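Local coordinates for protein haloalkane dehalogenase (Mycobacterium rhodesiae, PDB 4MJ3) that probably hydrolyses the carbon–halogen bond of haloalkanes to release an alcohol and a halide ion, using an alpha/beta-hydrolase fold, at residues A[100-105]-A[129-134]; A[166-171]-A[211-216]. All blocks are in the same frame, centred on the assembly; numbering follows the deposited sequence.

Interaction 1 of 2, residues A[100-105]-A[129-134]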
loop_
_atom_site.group_PDB
_atom_site.type_symbol
_atom_site.label_atom_id
_atom_site.label_comp_id
_atom_site.label_asym_id
_atom_site.label_seq_id
_atom_site.Cartn_x
_atom_site.Cartn_y
_atom_site.Cartn_z
ATOM N N ALA A 100 8.140 -7.738 -9.806
ATOM C CA ALA A 100 6.916 -8.464 -10.057
ATOM C C ALA A 100 5.714 -7.712 -9.485
ATOM O O ALA A 100 4.652 -7.643 -10.142
ATOM C CB ALA A 100 6.994 -9.876 -9.484
ATOM N N HIS A 101 5.861 -7.172 -8.273
ATOM C CA HIS A 101 4.762 -6.434 -7.639
ATOM C C HIS A 101 4.410 -5.175 -8.422
ATOM O O HIS A 101 3.228 -4.840 -8.587
ATOM C CB HIS A 101 5.102 -6.066 -6.192
ATOM C CG HIS A 101 4.841 -7.168 -5.214
ATOM N ND1 HIS A 101 3.576 -7.640 -4.948
ATOM C CD2 HIS A 101 5.679 -7.880 -4.432
ATOM C CE1 HIS A 101 3.644 -8.576 -4.021
ATOM N NE2 HIS A 101 4.911 -8.745 -3.696
ATOM N N VAL A 102 5.437 -4.487 -8.889
ATOM C CA VAL A 102 5.269 -3.305 -9.724
ATOM C C VAL A 102 4.510 -3.678 -10.993
ATOM O O VAL A 102 3.546 -2.989 -11.363
ATOM C CB VAL A 102 6.635 -2.661 -10.022
ATOM C CG1 VAL A 102 6.566 -1.678 -11.187
ATOM C CG2 VAL A 102 7.157 -1.977 -8.765
ATOM N N ASP A 103 4.928 -4.757 -11.654
ATOM C CA ASP A 103 4.290 -5.167 -12.909
ATOM C C ASP A 103 2.844 -5.634 -12.676
ATOM O O ASP A 103 1.920 -5.320 -13.466
ATOM C CB ASP A 103 5.102 -6.253 -13.625
ATOM C CG ASP A 103 6.427 -5.725 -14.197
ATOM O OD1 ASP A 103 6.563 -4.495 -14.370
ATOM O OD2 ASP A 103 7.342 -6.541 -14.417
ATOM N N TRP A 104 2.635 -6.381 -11.608
ATOM C CA TRP A 104 1.280 -6.854 -11.278
ATOM C C TRP A 104 0.345 -5.697 -10.950
ATOM O O TRP A 104 -0.778 -5.618 -11.459
ATOM C CB TRP A 104 1.318 -7.825 -10.098
ATOM C CG TRP A 104 1.888 -9.166 -10.397
ATOM C CD1 TRP A 104 1.757 -9.880 -11.547
ATOM C CD2 TRP A 104 2.652 -9.979 -9.495
ATOM N NE1 TRP A 104 2.387 -11.105 -11.411
ATOM C CE2 TRP A 104 2.935 -11.195 -10.163
ATOM C CE3 TRP A 104 3.080 -9.820 -8.175
ATOM C CZ2 TRP A 104 3.660 -12.229 -9.561
ATOM C CZ3 TRP A 104 3.789 -10.846 -7.571
ATOM C CH2 TRP A 104 4.096 -12.029 -8.275
HETATM N N MSE A 105 0.810 -4.753 -10.143
HETATM C CA MSE A 105 -0.027 -3.606 -9.786
HETATM C C MSE A 105 -0.337 -2.720 -10.981
HETATM O O MSE A 105 -1.481 -2.258 -11.138
HETATM C CB MSE A 105 0.626 -2.813 -8.653
HETATM C CG MSE A 105 -0.166 -1.583 -8.228
HETATM SE SE MSE A 105 -2.026 -1.998 -7.688
HETATM C CE MSE A 105 -1.691 -2.951 -6.020
ATOM N N GLY A 129 3.708 2.003 -5.249
ATOM C CA GLY A 129 2.996 3.133 -5.836
ATOM C C GLY A 129 3.879 4.294 -6.261
ATOM O O GLY A 129 3.705 4.837 -7.363
ATOM N N LEU A 130 4.845 4.682 -5.423
ATOM C CA LEU A 130 5.736 5.788 -5.770
ATOM C C LEU A 130 6.657 5.415 -6.941
ATOM O O LEU A 130 6.992 6.264 -7.781
ATOM C CB LEU A 130 6.557 6.244 -4.565
ATOM C CG LEU A 130 5.772 6.855 -3.404
ATOM C CD1 LEU A 130 6.683 7.023 -2.198
ATOM C CD2 LEU A 130 5.156 8.180 -3.801
ATOM N N ARG A 131 7.053 4.151 -7.034
ATOM C CA ARG A 131 7.779 3.690 -8.199
ATOM C C ARG A 131 6.914 3.808 -9.458
ATOM O O ARG A 131 7.411 4.227 -10.510
ATOM C CB ARG A 131 8.274 2.266 -8.004
ATOM C CG ARG A 131 8.969 1.726 -9.232
ATOM C CD ARG A 131 10.053 0.727 -8.887
ATOM N NE ARG A 131 10.279 -0.165 -10.014
ATOM C CZ ARG A 131 10.950 -1.306 -9.966
ATOM N NH1 ARG A 131 11.522 -1.715 -8.844
ATOM N NH2 ARG A 131 11.038 -2.045 -11.066
ATOM N N LEU A 132 5.634 3.468 -9.351
ATOM C CA LEU A 132 4.719 3.608 -10.471
ATOM C C LEU A 132 4.531 5.077 -10.870
ATOM O O LEU A 132 4.408 5.381 -12.059
ATOM C CB LEU A 132 3.381 2.934 -10.198
ATOM C CG LEU A 132 3.450 1.398 -10.160
ATOM C CD1 LEU A 132 2.115 0.847 -9.710
ATOM C CD2 LEU A 132 3.845 0.850 -11.523
ATOM N N VAL A 133 4.557 5.983 -9.906
ATOM C CA VAL A 133 4.459 7.417 -10.217
ATOM C C VAL A 133 5.691 7.805 -11.037
ATOM O O VAL A 133 5.590 8.517 -12.029
ATOM C CB VAL A 133 4.313 8.282 -8.943
ATOM C CG1 VAL A 133 4.356 9.772 -9.270
ATOM C CG2 VAL A 133 3.001 7.973 -8.224
ATOM N N GLY A 134 6.865 7.342 -10.609
ATOM C CA GLY A 134 8.104 7.611 -11.337
ATOM C C GLY A 134 8.097 7.043 -12.748
ATOM O O GLY A 134 8.578 7.685 -13.671
#
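V102 of helix 98-112 meets R131 and L132 of helix 124-135; in this alpha/beta-hydrolase fold these helices precede and follow strand 117-121, the second after the turn where the family carries its nucleophile elbow. The axes of the two short segments approach to 10.0 Å and cross at -70°; all four touching residues are buried. V102 turns its two methyls to different neighbours. With CG1 anti to the backbone N (chi1 164°), the V102 and L132 side chains run past each other in opposite directions, CG1 of V102 meeting CD2 of L132 at 3.7 Å. CG2, beside the backbone N, lies over one face of the R131 guanidinium, nearer its rim than its middle, 3.8 Å from NE. The arginine chain crosses V102 at about a right angle, and its polar end is held elsewhere: NE makes a salt bridge with E135 and NH1 bonds to N228 on helix 225-235. V102 therefore packs on a group whose rotation is already fixed by polar partners. No hydrogen bond joins the two segments. One turn further along, selenomethionine M105 crosses L132 almost perpendicularly before its SE end bends away, and its CG rests 3.6 Å from the other leucine methyl, CD1.

Interaction 2 of 2, residues A[166-171]-A[211-216]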
loop_
_atom_site.group_PDB
_atom_site.type_symbol
_atom_site.label_atom_id
_atom_site.label_comp_id
_atom_site.label_asym_id
_atom_site.label_seq_id
_atom_site.Cartn_x
_atom_site.Cartn_y
_atom_site.Cartn_z
ATOM N N LYS A 166 13.832 -8.598 10.973
ATOM C CA LYS A 166 14.264 -9.778 11.726
ATOM C C LYS A 166 13.077 -10.559 12.306
ATOM O O LYS A 166 12.981 -11.782 12.140
ATOM C CB LYS A 166 15.253 -9.360 12.822
ATOM C CG LYS A 166 15.877 -10.509 13.595
ATOM C CD LYS A 166 16.850 -9.953 14.621
ATOM C CE LYS A 166 17.584 -11.027 15.379
ATOM N NZ LYS A 166 16.728 -11.514 16.485
ATOM N N PHE A 167 12.147 -9.859 12.954
ATOM C CA PHE A 167 10.940 -10.510 13.493
ATOM C C PHE A 167 10.180 -11.249 12.397
ATOM O O PHE A 167 9.735 -12.407 12.588
ATOM C CB PHE A 167 10.037 -9.497 14.175
ATOM C CG PHE A 167 8.703 -10.061 14.561
ATOM C CD1 PHE A 167 8.553 -10.787 15.735
ATOM C CD2 PHE A 167 7.624 -9.942 13.709
ATOM C CE1 PHE A 167 7.332 -11.341 16.069
ATOM C CE2 PHE A 167 6.394 -10.490 14.046
ATOM C CZ PHE A 167 6.265 -11.211 15.218
ATOM N N SER A 168 10.044 -10.600 11.238
ATOM C CA SER A 168 9.215 -11.158 10.165
ATOM C C SER A 168 9.745 -12.500 9.675
ATOM O O SER A 168 8.975 -13.347 9.218
ATOM C CB SER A 168 9.089 -10.188 9.002
ATOM O OG SER A 168 10.298 -10.158 8.252
ATOM N N GLN A 169 11.068 -12.689 9.769
ATOM C CA GLN A 169 11.714 -13.915 9.359
ATOM C C GLN A 169 11.784 -14.939 10.491
ATOM O O GLN A 169 11.658 -16.144 10.252
ATOM C CB GLN A 169 13.130 -13.606 8.850
ATOM C CG GLN A 169 13.162 -12.600 7.714
ATOM C CD GLN A 169 12.268 -12.992 6.559
ATOM O OE1 GLN A 169 12.558 -13.937 5.824
ATOM N NE2 GLN A 169 11.163 -12.280 6.398
ATOM N N GLU A 170 12.006 -14.477 11.711
ATOM C CA GLU A 170 12.244 -15.379 12.841
ATOM C C GLU A 170 10.978 -15.929 13.494
ATOM O O GLU A 170 11.014 -17.008 14.108
ATOM C CB GLU A 170 13.090 -14.681 13.908
ATOM C CG GLU A 170 14.528 -14.464 13.480
ATOM C CD GLU A 170 15.384 -13.897 14.592
ATOM O OE1 GLU A 170 14.827 -13.349 15.584
ATOM O OE2 GLU A 170 16.621 -14.002 14.471
ATOM N N VAL A 171 9.879 -15.193 13.438
ATOM C CA VAL A 171 8.720 -15.596 14.202
ATOM C C VAL A 171 8.230 -16.961 13.668
ATOM O O VAL A 171 8.086 -17.133 12.450
ATOM C CB VAL A 171 7.607 -14.531 14.183
ATOM C CG1 VAL A 171 6.998 -14.364 12.794
ATOM C CG2 VAL A 171 6.538 -14.873 15.232
ATOM N N GLN A 211 8.082 -12.866 2.369
ATOM C CA GLN A 211 9.123 -12.365 1.479
ATOM C C GLN A 211 9.216 -10.833 1.491
ATOM O O GLN A 211 10.313 -10.297 1.278
ATOM C CB GLN A 211 8.961 -12.911 0.055
ATOM C CG GLN A 211 10.133 -12.615 -0.902
ATOM C CD GLN A 211 11.468 -13.216 -0.470
ATOM O OE1 GLN A 211 11.574 -13.944 0.519
ATOM N NE2 GLN A 211 12.510 -12.874 -1.208
ATOM N N PHE A 212 8.112 -10.128 1.723
ATOM C CA PHE A 212 8.129 -8.673 1.539
ATOM C C PHE A 212 9.269 -7.946 2.237
ATOM O O PHE A 212 9.957 -7.132 1.621
ATOM C CB PHE A 212 6.812 -7.988 1.947
ATOM C CG PHE A 212 6.053 -7.381 0.785
ATOM C CD1 PHE A 212 6.724 -6.840 -0.308
ATOM C CD2 PHE A 212 4.677 -7.286 0.831
ATOM C CE1 PHE A 212 6.027 -6.284 -1.356
ATOM C CE2 PHE A 212 3.972 -6.764 -0.225
ATOM C CZ PHE A 212 4.648 -6.224 -1.311
ATOM N N PRO A 213 9.501 -8.251 3.511
ATOM C CA PRO A 213 10.558 -7.506 4.209
ATOM C C PRO A 213 11.963 -7.742 3.638
ATOM O O PRO A 213 12.852 -6.891 3.814
ATOM C CB PRO A 213 10.457 -8.031 5.644
ATOM C CG PRO A 213 9.034 -8.460 5.761
ATOM C CD PRO A 213 8.758 -9.117 4.446
HETATM N N MSE A 214 12.175 -8.868 2.963
HETATM C CA MSE A 214 13.465 -9.147 2.300
HETATM C C MSE A 214 13.607 -8.420 0.987
HETATM O O MSE A 214 14.708 -8.349 0.435
HETATM C CB MSE A 214 13.667 -10.649 2.063
HETATM C CG MSE A 214 13.549 -11.490 3.335
HETATM SE SE MSE A 214 14.628 -10.776 4.838
HETATM C CE MSE A 214 16.417 -10.960 4.021
ATOM N N LEU A 215 12.524 -7.849 0.472
ATOM C CA LEU A 215 12.544 -7.113 -0.798
ATOM C C LEU A 215 12.853 -5.634 -0.625
ATOM O O LEU A 215 13.008 -4.927 -1.609
ATOM C CB LEU A 215 11.199 -7.272 -1.533
ATOM C CG LEU A 215 10.815 -8.720 -1.893
ATOM C CD1 LEU A 215 9.479 -8.718 -2.612
ATOM C CD2 LEU A 215 11.881 -9.388 -2.750
ATOM N N VAL A 216 12.893 -5.157 0.614
ATOM C CA VAL A 216 13.147 -3.737 0.868
ATOM C C VAL A 216 14.629 -3.477 0.568
ATOM O O VAL A 216 15.490 -4.101 1.162
ATOM C CB VAL A 216 12.855 -3.338 2.323
ATOM C CG1 VAL A 216 13.221 -1.858 2.551
ATOM C CG2 VAL A 216 11.397 -3.572 2.661
#
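P213 presses its CB–CG edge against S168, and selenomethionine M214 lies across the side chain of Q169; between helix 159-170 and the loop after helix 207-211 these are the main touches, and all are van der Waals. S168 OG comes 3.3 Å from P213 CG and 3.4 Å from P213 CB, while the serine CB backs the same ring carbon. M214, its chain bent at chi2 and chi3, runs obliquely over the glutamine: SE lies 3.7 Å from both CG and CD of Q169, and CG of M214 is 3.6 Å from Q169 OE1.

Polar bonds fix the Q169 amide and also join the helix to the loop side. Q169 NE2 donates to S168 OG at 2.9 Å, nearly straight (171°) and in the amide plane, and also to the carbonyl O of R210, just before the loop segment. R93 bridges the two segments, NH2 bonding to Q169 OE1 and NE to Q211 OE1, so three partners fix which way the Q169 amide is turned. S168 OG, placed between its backbone N and carbonyl carbon (chi1 75°), in turn binds the carbonyl O of Q165, while R210 reaches back to the carbonyls of S168 and V171 and P213 O is bonded to Q165 NE2.

Charge appears on the outer side of the helix, where K166 NZ and E170 OE1 form a one-turn salt bridge at 2.8 Å.

Helices and loops inserted after strand 140-145 and packed on one another in this way are consistent with the helical cap that covers the active site in haloalkane dehalogenases.

How the interactions relate
Interaction 1 comes first along the chain and closes before interaction 2 opens; their centres lie about 20 Å apart. The first joins helices 98-112 and 124-135 beside the mixed sheet of the main domain, nearer the centre of the chain. The second joins helix 159-170 to the loop between helices 207-211 and 225-235, in what is probably the cap. They meet where H101 and F212 stack, with H101 NE2 3.5 Å from F212 CZ. F212 also stacks on W124 at the start of helix 124-135, so the loop of interaction 2 packs directly on both helices of interaction 1, which probably places the cap-to-main-domain junction close to the active site.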